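Local structure of alpha-14 giardin (Giardia lamblia, 3CHJ) at residues S216-V221 with A236-Y241; D223-Q226 with A232-L235; V16-E21 with R29-E34. The protein binds calcium and may serve as a calcium-regulated structural element linking the phospholipid bilayer to the underlying axoneme. All coordinates share one frame; numbering follows the deposited sequence.

Contact 1 (S216-V221 with A236-Y241)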
loop_
_atom_site.group_PDB
_atom_site.type_symbol
_atom_site.label_atom_id
_atom_site.label_comp_id
_atom_site.label_asym_id
_atom_site.label_seq_id
_atom_site.Cartn_x
_atom_site.Cartn_y
_atom_site.Cartn_z
ATOM N N SER A 216 18.641 10.572 -13.015
ATOM C CA SER A 216 17.666 9.644 -12.413
ATOM C C SER A 216 16.241 9.878 -12.910
ATOM O O SER A 216 15.778 11.022 -12.922
ATOM C CB SER A 216 17.690 9.782 -10.892
ATOM O OG SER A 216 16.474 9.333 -10.328
ATOM N N LEU A 217 15.555 8.802 -13.295
ATOM C CA LEU A 217 14.169 8.897 -13.756
ATOM C C LEU A 217 13.277 9.405 -12.623
ATOM O O LEU A 217 12.438 10.284 -12.840
ATOM C CB LEU A 217 13.692 7.542 -14.283
ATOM C CG LEU A 217 12.215 7.371 -14.661
ATOM C CD1 LEU A 217 11.834 8.383 -15.738
ATOM C CD2 LEU A 217 11.986 5.932 -15.142
ATOM N N ARG A 218 13.483 8.882 -11.415
ATOM C CA ARG A 218 12.703 9.361 -10.260
ATOM C C ARG A 218 12.954 10.836 -9.963
ATOM O O ARG A 218 12.033 11.542 -9.577
ATOM C CB ARG A 218 12.963 8.515 -9.026
ATOM C CG ARG A 218 11.838 8.648 -7.961
ATOM C CD ARG A 218 12.294 7.860 -6.786
ATOM N NE ARG A 218 11.308 7.615 -5.729
ATOM C CZ ARG A 218 11.051 8.436 -4.717
ATOM N NH1 ARG A 218 11.628 9.640 -4.661
ATOM N NH2 ARG A 218 10.185 8.055 -3.775
ATOM N N ALA A 219 14.194 11.306 -10.113
ATOM C CA ALA A 219 14.469 12.732 -9.973
ATOM C C ALA A 219 13.693 13.564 -11.002
ATOM O O ALA A 219 13.249 14.674 -10.698
ATOM C CB ALA A 219 15.984 12.986 -10.075
ATOM N N GLY A 220 13.529 13.010 -12.215
ATOM C CA GLY A 220 12.734 13.637 -13.266
ATOM C C GLY A 220 11.260 13.734 -12.887
ATOM O O GLY A 220 10.603 14.719 -13.182
ATOM N N VAL A 221 10.757 12.715 -12.199
ATOM C CA VAL A 221 9.383 12.750 -11.670
ATOM C C VAL A 221 9.229 13.910 -10.705
ATOM O O VAL A 221 8.245 14.662 -10.760
ATOM C CB VAL A 221 9.006 11.414 -10.982
ATOM C CG1 VAL A 221 7.757 11.593 -10.107
ATOM C CG2 VAL A 221 8.781 10.329 -12.038
ATOM N N ALA A 236 4.359 4.982 -7.780
ATOM C CA ALA A 236 4.293 4.055 -8.916
ATOM C C ALA A 236 5.706 3.680 -9.344
ATOM O O ALA A 236 5.996 2.503 -9.586
ATOM C CB ALA A 236 3.535 4.658 -10.085
ATOM N N HIS A 237 6.584 4.676 -9.435
ATOM C CA HIS A 237 7.996 4.395 -9.734
ATOM C C HIS A 237 8.566 3.339 -8.789
ATOM O O HIS A 237 9.124 2.324 -9.215
ATOM C CB HIS A 237 8.868 5.659 -9.651
ATOM C CG HIS A 237 10.330 5.361 -9.798
ATOM N ND1 HIS A 237 11.089 4.853 -8.764
ATOM C CD2 HIS A 237 11.154 5.441 -10.870
ATOM C CE1 HIS A 237 12.324 4.636 -9.196
ATOM N NE2 HIS A 237 12.390 5.001 -10.465
ATOM N N ASP A 238 8.428 3.587 -7.493
ATOM C CA ASP A 238 9.025 2.737 -6.488
ATOM C C ASP A 238 8.381 1.349 -6.472
ATOM O O ASP A 238 9.080 0.339 -6.315
ATOM C CB ASP A 238 8.894 3.418 -5.133
ATOM C CG ASP A 238 9.811 4.625 -4.996
ATOM O OD1 ASP A 238 10.606 4.928 -5.927
ATOM O OD2 ASP A 238 9.760 5.283 -3.938
ATOM N N PHE A 239 7.059 1.290 -6.628
ATOM C CA PHE A 239 6.393 -0.007 -6.634
ATOM C C PHE A 239 6.870 -0.882 -7.785
ATOM O O PHE A 239 7.159 -2.062 -7.608
ATOM C CB PHE A 239 4.866 0.127 -6.676
ATOM C CG PHE A 239 4.165 -1.188 -6.895
ATOM C CD1 PHE A 239 4.139 -2.138 -5.877
ATOM C CD2 PHE A 239 3.559 -1.476 -8.115
ATOM C CE1 PHE A 239 3.492 -3.391 -6.075
ATOM C CE2 PHE A 239 2.907 -2.717 -8.323
ATOM C CZ PHE A 239 2.883 -3.656 -7.290
ATOM N N LEU A 240 6.974 -0.292 -8.954
ATOM C CA LEU A 240 7.414 -1.052 -10.133
ATOM C C LEU A 240 8.877 -1.443 -9.953
ATOM O O LEU A 240 9.254 -2.582 -10.223
ATOM C CB LEU A 240 7.176 -0.242 -11.394
ATOM C CG LEU A 240 5.689 -0.035 -11.723
ATOM C CD1 LEU A 240 5.499 1.040 -12.802
ATOM C CD2 LEU A 240 5.032 -1.367 -12.119
ATOM N N TYR A 241 9.681 -0.537 -9.421
ATOM C CA TYR A 241 11.116 -0.771 -9.345
ATOM C C TYR A 241 11.481 -1.728 -8.233
ATOM O O TYR A 241 12.240 -2.671 -8.461
ATOM C CB TYR A 241 11.888 0.533 -9.200
ATOM C CG TYR A 241 13.340 0.346 -9.544
ATOM C CD1 TYR A 241 13.730 0.207 -10.873
ATOM C CD2 TYR A 241 14.302 0.300 -8.556
ATOM C CE1 TYR A 241 15.051 0.015 -11.222
ATOM C CE2 TYR A 241 15.655 0.096 -8.895
ATOM C CZ TYR A 241 16.004 -0.021 -10.242
ATOM O OH TYR A 241 17.328 -0.213 -10.607
#
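Arg218 and Asp238 form a side-on, two-nitrogen salt bridge between neighbouring helices: NE of Arg218 gives its hydrogen to OD1 of Asp238 at 2.8 Å, and NH2 of Arg218 reaches OD2 of Asp238 at 2.8 Å. Both oxygens are met on their syn sides, the donors somewhat out of the carboxylate plane; Asp238 lies at the edge of the guanidinium, and the two planes are 13° apart. The arginine chain runs extended from CG to NE, its CG anti to the backbone N (chi1 -160°), which carries the guanidinium across to the far helix.

A third hydrogen bond to the same carboxylate comes from the neighbouring residue, His237. ND1 of His237 donates to OD1 of Asp238 over 2.9 Å, arriving on the anti side, so that this one oxygen accepts from two donors. The bond implies a proton on ND1, and together with the hydrogen bond between NE2 and His205 it fixes the rotation of the imidazole.

These bonds join helix 217-224 to helix 227-241, consecutive antiparallel helices of an all-helical annexin fold; their short segments run at 159° to each other, with axes 11.0 Å apart. Glu222, one turn on, takes the other guanidinium nitrogen, NH1 of Arg218, in a further salt bridge.

Packing over the imidazole accompanies the polar network. CB of Arg218 sits over the middle of one face, a CH-pi contact 3.9 Å from the centroid of the His237 ring, while the guanidinium plane stands almost perpendicular to that ring. CD2 of Leu217 approaches the ring edge, 4.4 Å from CD2 of His237. At the start of helix 217-224, Ser216 is the N-cap, its OG accepting from N of Ala219 at 3.0 Å.

Contact 2 (D223-Q226 with A232-L235). With CA (calcium ion), chain B.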
loop_
_atom_site.group_PDB
_atom_site.type_symbol
_atom_site.label_atom_id
_atom_site.label_comp_id
_atom_site.label_asym_id
_atom_site.label_seq_id
_atom_site.Cartn_x
_atom_site.Cartn_y
_atom_site.Cartn_z
ATOM N N ASP A 223 10.992 16.651 -10.615
ATOM C CA ASP A 223 11.027 17.899 -11.383
ATOM C C ASP A 223 9.647 18.213 -11.950
ATOM O O ASP A 223 9.181 19.352 -11.889
ATOM C CB ASP A 223 12.021 17.823 -12.547
ATOM C CG ASP A 223 13.466 17.793 -12.097
ATOM O OD1 ASP A 223 13.747 18.048 -10.909
ATOM O OD2 ASP A 223 14.326 17.507 -12.952
ATOM N N GLU A 224 8.995 17.182 -12.477
ATOM C CA GLU A 224 7.790 17.355 -13.308
ATOM C C GLU A 224 6.514 17.631 -12.528
ATOM O O GLU A 224 5.638 18.379 -12.993
ATOM C CB GLU A 224 7.582 16.126 -14.208
ATOM C CG GLU A 224 6.370 16.214 -15.164
ATOM C CD GLU A 224 6.616 17.071 -16.412
ATOM O OE1 GLU A 224 7.291 18.124 -16.327
ATOM O OE2 GLU A 224 6.119 16.703 -17.491
ATOM N N PHE A 225 6.396 16.994 -11.372
ATOM C CA PHE A 225 5.129 16.963 -10.659
ATOM C C PHE A 225 5.230 17.609 -9.301
ATOM O O PHE A 225 6.316 17.749 -8.753
ATOM C CB PHE A 225 4.690 15.516 -10.471
ATOM C CG PHE A 225 4.414 14.779 -11.763
ATOM C CD1 PHE A 225 3.263 15.060 -12.492
ATOM C CD2 PHE A 225 5.294 13.810 -12.246
ATOM C CE1 PHE A 225 2.976 14.366 -13.699
ATOM C CE2 PHE A 225 5.022 13.115 -13.447
ATOM C CZ PHE A 225 3.854 13.411 -14.175
ATOM N N GLN A 226 4.073 17.991 -8.771
ATOM C CA GLN A 226 3.959 18.479 -7.406
ATOM C C GLN A 226 2.733 17.883 -6.719
ATOM O O GLN A 226 1.895 17.248 -7.363
ATOM C CB GLN A 226 3.910 20.018 -7.366
ATOM C CG GLN A 226 2.596 20.585 -7.883
ATOM C CD GLN A 226 2.608 22.091 -7.829
ATOM O OE1 GLN A 226 3.315 22.736 -8.609
ATOM N NE2 GLN A 226 1.862 22.660 -6.883
ATOM N N ALA A 232 2.055 10.270 -6.192
ATOM C CA ALA A 232 1.531 9.155 -6.988
ATOM C C ALA A 232 2.580 8.623 -7.959
ATOM O O ALA A 232 2.788 7.415 -8.022
ATOM C CB ALA A 232 0.286 9.561 -7.722
ATOM N N PHE A 233 3.242 9.503 -8.701
ATOM C CA PHE A 233 4.243 9.012 -9.674
ATOM C C PHE A 233 5.503 8.487 -9.007
ATOM O O PHE A 233 6.123 7.527 -9.511
ATOM C CB PHE A 233 4.531 10.060 -10.751
ATOM C CG PHE A 233 3.476 10.107 -11.814
ATOM C CD1 PHE A 233 3.665 9.407 -13.016
ATOM C CD2 PHE A 233 2.297 10.809 -11.618
ATOM C CE1 PHE A 233 2.678 9.418 -14.025
ATOM C CE2 PHE A 233 1.303 10.827 -12.615
ATOM C CZ PHE A 233 1.505 10.148 -13.827
ATOM N N LYS A 234 5.888 9.075 -7.874
ATOM C CA LYS A 234 6.999 8.506 -7.100
ATOM C C LYS A 234 6.621 7.113 -6.578
ATOM O O LYS A 234 7.429 6.172 -6.643
ATOM C CB LYS A 234 7.350 9.404 -5.914
ATOM C CG LYS A 234 8.121 10.657 -6.260
ATOM C CD LYS A 234 8.344 11.464 -4.988
ATOM C CE LYS A 234 9.360 12.542 -5.265
ATOM N NZ LYS A 234 9.703 13.312 -4.028
ATOM N N LEU A 235 5.396 6.984 -6.071
ATOM C CA LEU A 235 4.939 5.713 -5.507
ATOM C C LEU A 235 4.884 4.637 -6.601
ATOM O O LEU A 235 5.368 3.524 -6.371
ATOM C CB LEU A 235 3.584 5.896 -4.816
ATOM C CG LEU A 235 3.069 4.610 -4.158
ATOM C CD1 LEU A 235 3.987 4.164 -3.039
ATOM C CD2 LEU A 235 1.624 4.804 -3.664
HETATM CA CA CA B . 7.222 18.483 -18.796
#
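Next to an annexin calcium site, Phe225 and Phe233 stack between the end of helix 217-224 and the side of helix 227-241. The pair is an offset (parallel-displaced) stack, with centroids of the Phe225 and Phe233 rings 4.3 Å apart and planes 10° from parallel. CE2 of Phe225 comes to 3.8 Å from CG of Phe233, and CZ of Phe225 lies over the centre of the Phe233 ring.

On the opposite face of the Phe225 ring rests CG of Glu224, which links this hydrophobic packing directly to the metal. The glutamate chain starts anti to its own main-chain nitrogen and bends at chi2 (79°), turning the carboxylate onto the ion. It binds in bidentate fashion, OE1 and OE2 of Glu224 each 2.5 Å from calcium. Backbone oxygens of Ala175, Thr178 and Gly180 and a carboxylate oxygen of Glu185 also bind the ion; main-chain carbonyls joined by a bidentate acidic side chain far along the sequence recall annexin calcium sites.

OE2 of Glu224 also accepts a hydrogen bond from the indole of Trp189, which in turn meets Phe225 edge-to-face. Phe193 makes a similar edge-to-face contact with Phe233.

Contact 3 (V16-E21 with R29-E34)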
loop_
_atom_site.group_PDB
_atom_site.type_symbol
_atom_site.label_atom_id
_atom_site.label_comp_id
_atom_site.label_asym_id
_atom_site.label_seq_id
_atom_site.Cartn_x
_atom_site.Cartn_y
_atom_site.Cartn_z
ATOM N N VAL A 16 -8.270 -18.286 19.487
ATOM C CA VAL A 16 -9.343 -17.433 20.010
ATOM C C VAL A 16 -9.086 -17.057 21.479
ATOM O O VAL A 16 -9.198 -15.879 21.859
ATOM C CB VAL A 16 -10.737 -18.090 19.806
ATOM C CG1 VAL A 16 -11.832 -17.376 20.607
ATOM C CG2 VAL A 16 -11.095 -18.097 18.319
ATOM N N GLN A 17 -8.722 -18.046 22.300
ATOM C CA GLN A 17 -8.473 -17.758 23.717
ATOM C C GLN A 17 -7.256 -16.845 23.895
ATOM O O GLN A 17 -7.231 -16.003 24.799
ATOM C CB GLN A 17 -8.397 -19.041 24.566
ATOM C CG GLN A 17 -7.180 -19.942 24.342
ATOM C CD GLN A 17 -6.014 -19.660 25.302
ATOM O OE1 GLN A 17 -6.132 -19.842 26.521
ATOM N NE2 GLN A 17 -4.876 -19.247 24.748
ATOM N N LYS A 18 -6.285 -16.965 22.990
ATOM C CA LYS A 18 -5.106 -16.104 23.044
ATOM C C LYS A 18 -5.491 -14.645 22.746
ATOM O O LYS A 18 -4.950 -13.704 23.352
ATOM C CB LYS A 18 -4.042 -16.581 22.057
ATOM C CG LYS A 18 -2.705 -15.906 22.261
ATOM C CD LYS A 18 -1.633 -16.486 21.335
ATOM C CE LYS A 18 -0.266 -15.917 21.665
ATOM N NZ LYS A 18 0.740 -16.297 20.625
ATOM N N VAL A 19 -6.408 -14.470 21.795
ATOM C CA VAL A 19 -6.955 -13.155 21.452
ATOM C C VAL A 19 -7.705 -12.544 22.648
ATOM O O VAL A 19 -7.457 -11.397 23.029
ATOM C CB VAL A 19 -7.867 -13.231 20.192
ATOM C CG1 VAL A 19 -8.624 -11.924 19.965
ATOM C CG2 VAL A 19 -7.018 -13.592 18.956
ATOM N N VAL A 20 -8.588 -13.332 23.254
ATOM C CA VAL A 20 -9.279 -12.919 24.477
ATOM C C VAL A 20 -8.291 -12.455 25.561
ATOM O O VAL A 20 -8.399 -11.352 26.078
ATOM C CB VAL A 20 -10.168 -14.060 25.008
ATOM C CG1 VAL A 20 -10.675 -13.736 26.412
ATOM C CG2 VAL A 20 -11.334 -14.282 24.064
ATOM N N GLU A 21 -7.306 -13.284 25.865
ATOM C CA GLU A 21 -6.354 -12.961 26.921
ATOM C C GLU A 21 -5.520 -11.722 26.604
ATOM O O GLU A 21 -5.205 -10.925 27.487
ATOM C CB GLU A 21 -5.488 -14.176 27.231
ATOM C CG GLU A 21 -6.311 -15.304 27.889
ATOM C CD GLU A 21 -5.503 -16.536 28.232
ATOM O OE1 GLU A 21 -4.253 -16.497 28.144
ATOM O OE2 GLU A 21 -6.122 -17.560 28.608
ATOM N N ARG A 29 -0.905 -7.422 24.927
ATOM C CA ARG A 29 -1.577 -6.842 23.758
ATOM C C ARG A 29 -0.896 -7.220 22.446
ATOM O O ARG A 29 -1.577 -7.420 21.424
ATOM C CB ARG A 29 -1.650 -5.322 23.854
ATOM C CG ARG A 29 -2.701 -4.796 24.826
ATOM C CD ARG A 29 -4.128 -4.986 24.290
ATOM N NE ARG A 29 -5.079 -4.171 25.054
ATOM C CZ ARG A 29 -5.497 -4.455 26.289
ATOM N NH1 ARG A 29 -5.076 -5.552 26.904
ATOM N NH2 ARG A 29 -6.355 -3.639 26.894
ATOM N N LEU A 30 0.435 -7.321 22.452
ATOM C CA LEU A 30 1.145 -7.615 21.198
ATOM C C LEU A 30 0.953 -9.050 20.707
ATOM O O LEU A 30 1.334 -9.387 19.575
ATOM C CB LEU A 30 2.625 -7.232 21.276
ATOM C CG LEU A 30 2.903 -5.732 21.362
ATOM C CD1 LEU A 30 4.383 -5.504 21.674
ATOM C CD2 LEU A 30 2.478 -4.933 20.094
ATOM N N ASP A 31 0.336 -9.905 21.527
ATOM C CA ASP A 31 -0.043 -11.214 21.037
ATOM C C ASP A 31 -0.956 -11.108 19.818
ATOM O O ASP A 31 -0.953 -11.983 18.960
ATOM C CB ASP A 31 -0.716 -12.056 22.127
ATOM C CG ASP A 31 0.268 -12.537 23.193
ATOM O OD1 ASP A 31 1.498 -12.438 22.995
ATOM O OD2 ASP A 31 -0.206 -13.022 24.241
ATOM N N LEU A 32 -1.760 -10.048 19.763
ATOM C CA LEU A 32 -2.614 -9.837 18.599
ATOM C C LEU A 32 -1.787 -9.694 17.334
ATOM O O LEU A 32 -2.227 -10.123 16.268
ATOM C CB LEU A 32 -3.501 -8.595 18.768
ATOM C CG LEU A 32 -4.448 -8.623 19.982
ATOM C CD1 LEU A 32 -5.146 -7.290 20.124
ATOM C CD2 LEU A 32 -5.454 -9.763 19.847
ATOM N N ILE A 33 -0.618 -9.066 17.471
ATOM C CA ILE A 33 0.291 -8.830 16.348
ATOM C C ILE A 33 1.110 -10.077 16.034
ATOM O O ILE A 33 1.296 -10.429 14.861
ATOM C CB ILE A 33 1.210 -7.626 16.627
ATOM C CG1 ILE A 33 0.394 -6.349 16.872
ATOM C CG2 ILE A 33 2.203 -7.440 15.495
ATOM C CD1 ILE A 33 -0.569 -5.933 15.728
ATOM N N GLU A 34 1.574 -10.771 17.081
ATOM C CA GLU A 34 2.231 -12.066 16.888
ATOM C C GLU A 34 1.343 -13.050 16.126
ATOM O O GLU A 34 1.794 -13.733 15.191
ATOM C CB GLU A 34 2.732 -12.635 18.224
ATOM C CG GLU A 34 3.830 -11.773 18.874
ATOM C CD GLU A 34 5.190 -11.804 18.139
ATOM O OE1 GLU A 34 6.206 -11.440 18.779
ATOM O OE2 GLU A 34 5.263 -12.155 16.938
HETATM O O HOH W 1 -2.700 -13.771 24.983
#
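CG of Lys18 stands anti to the backbone N (chi1 -169°) and the chain beyond it is fully extended, which carries the lysine across to Asp31; the aspartate in turn has CG beside its own backbone N (chi1 -72°), with CB directed at helix 12-24. The two side chains cross at about a right angle, and the touching is done by the aliphatic part of the lysine: CE of Lys18 lies 3.7 Å from CG of Asp31. The charged ends do not pair directly. NZ of Lys18 stays 4.6 Å from OD1 of Asp31, beyond a salt bridge, although the opposite charges should still attract each other weakly.

Water supplies the polar connection. One molecule donates to the backbone O of Lys18 at 2.8 Å and to OD2 of Asp31 at 2.7 Å, so it spends both protons on the bridge and ties the main chain of one helix to a side chain of the other.

Deeper in the contact the packing is apolar. CD2 of Leu32 meets CG1 of Val19 at 3.8 Å and lies 4.0 Å from CA of Val19, close against the helix backbone; here too the side chains cross almost perpendicularly. Phe51 of helix 41-55 packs on Val19, and Leu67 packs on Leu32. The backbones come nearest at this pair, with the CA atoms of Val19 and Leu32 6.2 Å apart. The backbone O of Leu32 accepts a hydrogen bond from the hydroxyl of Tyr79.

Helices 12-24 and 31-38 thus pack as successive helices joined by a short connection, a buried aliphatic pair inside and a water-bridged polar pair beside it, within the all-helical architecture of the annexin family.

In the fold
Contacts 1 and 2 join the same two helices, 217-224 and 227-241, with contact 2 nested inside the loop that contact 1 closes; their centres are 8 Å apart. They touch directly: CG1 of Val221 packs 3.6 Å from CB of Phe233, and NH1 of Arg218 lies 3.7 Å from CE of Lys234. Contact 2 holds the calcium ligand Glu224, whereas in contact 1 the side chain of Leu217 is about 12 Å from the ion. Contact 3 closes earlier in the chain, on the opposite side of the chain's centre from contacts 1 and 2; the centre of contact 3 is about 39 Å from that of contact 1 and about 41 Å from that of contact 2.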